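Local coordinates for protein probable thioesterase (Thermus thermophilus, PDB 1Z54) that probably hydrolyses the thioester bond of fatty acyl-CoA substrates, at residues L88-V93 against E102-H107. Sequence-based numbering, arbitrary orientation.
Sequences LFRYRV and EGFTRH
Tyr91 lays its ring edge-on along the backbone of Gly103 and Phe104, its CD1 3.5 Å from Gly103 O. With CG beside the backbone N (chi1 -39°), the ring crosses the Thr105 side chain at about a right angle, and Tyr91 OH lies 2.7 Å from Thr105 OG1 in a hydrogen bond, although that threonine oxygen is less surely placed; Arg33 of helix 24-39 also hydrogen-bonds to this phenol oxygen. A phenylalanine in place of Tyr91 would probably leave Arg33 without this phenol oxygen, and with it would go the less certain bond to Thr105. On the same face, the edge of Phe89 meets the face of His107 in an offset edge-to-face pair, planes 82° apart. On the other face of the sheet, the one bearing Arg90 and Phe104, Leu88 CD2 sits 3.5 Å from Phe104 CD1 and also packs over one face of the Arg106 guanidinium, whose charge is paired with Glu58. Arg90 runs alongside Phe104, with Arg90 NH2 3.5 Å from Phe104 CB. Four backbone bonds tie the strands, two between Phe89 and Thr105 and two between Tyr91 and Gly103, the shortest from Tyr91 N to Gly103 O at 2.7 Å. This is an antiparallel beta hairpin within the sheet of a hotdog fold, its Tyr91 face packed against helix 24-39, the hotdog's central helix.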
# COMPACT_ATOMS: atom_id res chain seq x y z
N LEU A 88 22.59 -10.76 3.12
CA LEU A 88 21.89 -10.27 4.30
C LEU A 88 22.18 -8.79 4.50
O LEU A 88 23.32 -8.41 4.77
CB LEU A 88 22.32 -11.04 5.56
CG LEU A 88 21.62 -10.74 6.90
CD1 LEU A 88 21.85 -9.30 7.32
CD2 LEU A 88 20.14 -11.01 6.79
N PHE A 89 21.15 -7.96 4.37
CA PHE A 89 21.30 -6.53 4.57
C PHE A 89 20.82 -6.17 5.96
O PHE A 89 19.89 -6.78 6.49
CB PHE A 89 20.46 -5.73 3.56
CG PHE A 89 20.92 -5.87 2.14
CD1 PHE A 89 20.57 -6.98 1.39
CD2 PHE A 89 21.73 -4.90 1.56
CE1 PHE A 89 21.01 -7.12 0.08
CE2 PHE A 89 22.19 -5.03 0.26
CZ PHE A 89 21.83 -6.14 -0.49
N ARG A 90 21.48 -5.19 6.56
CA ARG A 90 21.10 -4.71 7.87
C ARG A 90 20.83 -3.23 7.74
O ARG A 90 21.53 -2.53 7.01
CB ARG A 90 22.21 -4.98 8.89
CG ARG A 90 22.22 -6.41 9.39
CD ARG A 90 22.96 -6.51 10.70
NE ARG A 90 22.54 -7.68 11.47
CZ ARG A 90 21.31 -7.86 11.94
NH1 ARG A 90 21.02 -8.95 12.63
NH2 ARG A 90 20.36 -6.95 11.71
N TYR A 91 19.80 -2.75 8.42
CA TYR A 91 19.45 -1.34 8.31
C TYR A 91 19.17 -0.63 9.61
O TYR A 91 18.78 -1.24 10.60
CB TYR A 91 18.19 -1.18 7.45
CG TYR A 91 18.07 -2.08 6.25
CD1 TYR A 91 17.81 -3.45 6.39
CD2 TYR A 91 18.14 -1.55 4.96
CE1 TYR A 91 17.61 -4.26 5.27
CE2 TYR A 91 17.94 -2.35 3.84
CZ TYR A 91 17.67 -3.70 4.00
OH TYR A 91 17.46 -4.48 2.88
N ARG A 92 19.35 0.69 9.57
CA ARG A 92 19.06 1.55 10.70
C ARG A 92 18.24 2.70 10.14
O ARG A 92 18.66 3.37 9.20
CB ARG A 92 20.34 2.09 11.34
CG ARG A 92 21.08 1.06 12.19
CD ARG A 92 22.36 1.60 12.82
NE ARG A 92 22.12 2.35 14.05
CZ ARG A 92 21.79 3.63 14.10
NH1 ARG A 92 21.66 4.33 12.97
NH2 ARG A 92 21.57 4.22 15.27
N VAL A 93 17.04 2.88 10.69
CA VAL A 93 16.18 3.95 10.25
C VAL A 93 16.19 5.01 11.33
O VAL A 93 15.73 4.77 12.45
CB VAL A 93 14.72 3.49 10.06
CG1 VAL A 93 13.89 4.64 9.52
CG2 VAL A 93 14.66 2.29 9.11
N GLU A 102 15.21 -0.61 13.53
CA GLU A 102 16.36 -1.26 12.94
C GLU A 102 15.92 -2.64 12.48
O GLU A 102 15.04 -3.24 13.10
CB GLU A 102 17.51 -1.37 13.95
CG GLU A 102 17.14 -2.05 15.24
CD GLU A 102 18.19 -1.83 16.32
OE1 GLU A 102 19.37 -2.19 16.09
OE2 GLU A 102 17.83 -1.30 17.39
N GLY A 103 16.52 -3.13 11.41
CA GLY A 103 16.12 -4.43 10.90
C GLY A 103 17.08 -5.04 9.90
O GLY A 103 18.22 -4.58 9.73
N PHE A 104 16.61 -6.09 9.25
CA PHE A 104 17.42 -6.79 8.28
C PHE A 104 16.54 -7.55 7.30
O PHE A 104 15.36 -7.80 7.55
CB PHE A 104 18.33 -7.79 9.00
CG PHE A 104 17.60 -8.98 9.57
CD1 PHE A 104 17.38 -10.11 8.80
CD2 PHE A 104 17.07 -8.93 10.86
CE1 PHE A 104 16.64 -11.19 9.30
CE2 PHE A 104 16.32 -10.00 11.37
CZ PHE A 104 16.11 -11.13 10.59
N THR A 105 17.12 -7.91 6.17
CA THR A 105 16.42 -8.69 5.17
C THR A 105 17.41 -9.71 4.65
O THR A 105 18.52 -9.37 4.23
CB THR A 105 15.91 -7.84 3.99
OG1 THR A 105 16.99 -7.05 3.46
CG2 THR A 105 14.77 -6.93 4.43
N ARG A 106 17.00 -10.97 4.72
CA ARG A 106 17.81 -12.07 4.24
C ARG A 106 17.30 -12.38 2.84
O ARG A 106 16.10 -12.45 2.62
CB ARG A 106 17.62 -13.28 5.16
CG ARG A 106 18.51 -14.46 4.86
CD ARG A 106 19.48 -14.67 6.00
NE ARG A 106 18.79 -14.78 7.28
CZ ARG A 106 19.40 -14.73 8.46
NH1 ARG A 106 18.71 -14.84 9.58
NH2 ARG A 106 20.72 -14.56 8.52
N HIS A 107 18.22 -12.56 1.90
CA HIS A 107 17.82 -12.86 0.53
C HIS A 107 18.52 -14.09 -0.03
O HIS A 107 19.60 -14.47 0.40
CB HIS A 107 18.16 -11.70 -0.41
CG HIS A 107 17.51 -10.40 -0.07
ND1 HIS A 107 17.90 -9.63 1.01
CD2 HIS A 107 16.52 -9.72 -0.69
CE1 HIS A 107 17.18 -8.52 1.03
NE2 HIS A 107 16.34 -8.55 0.01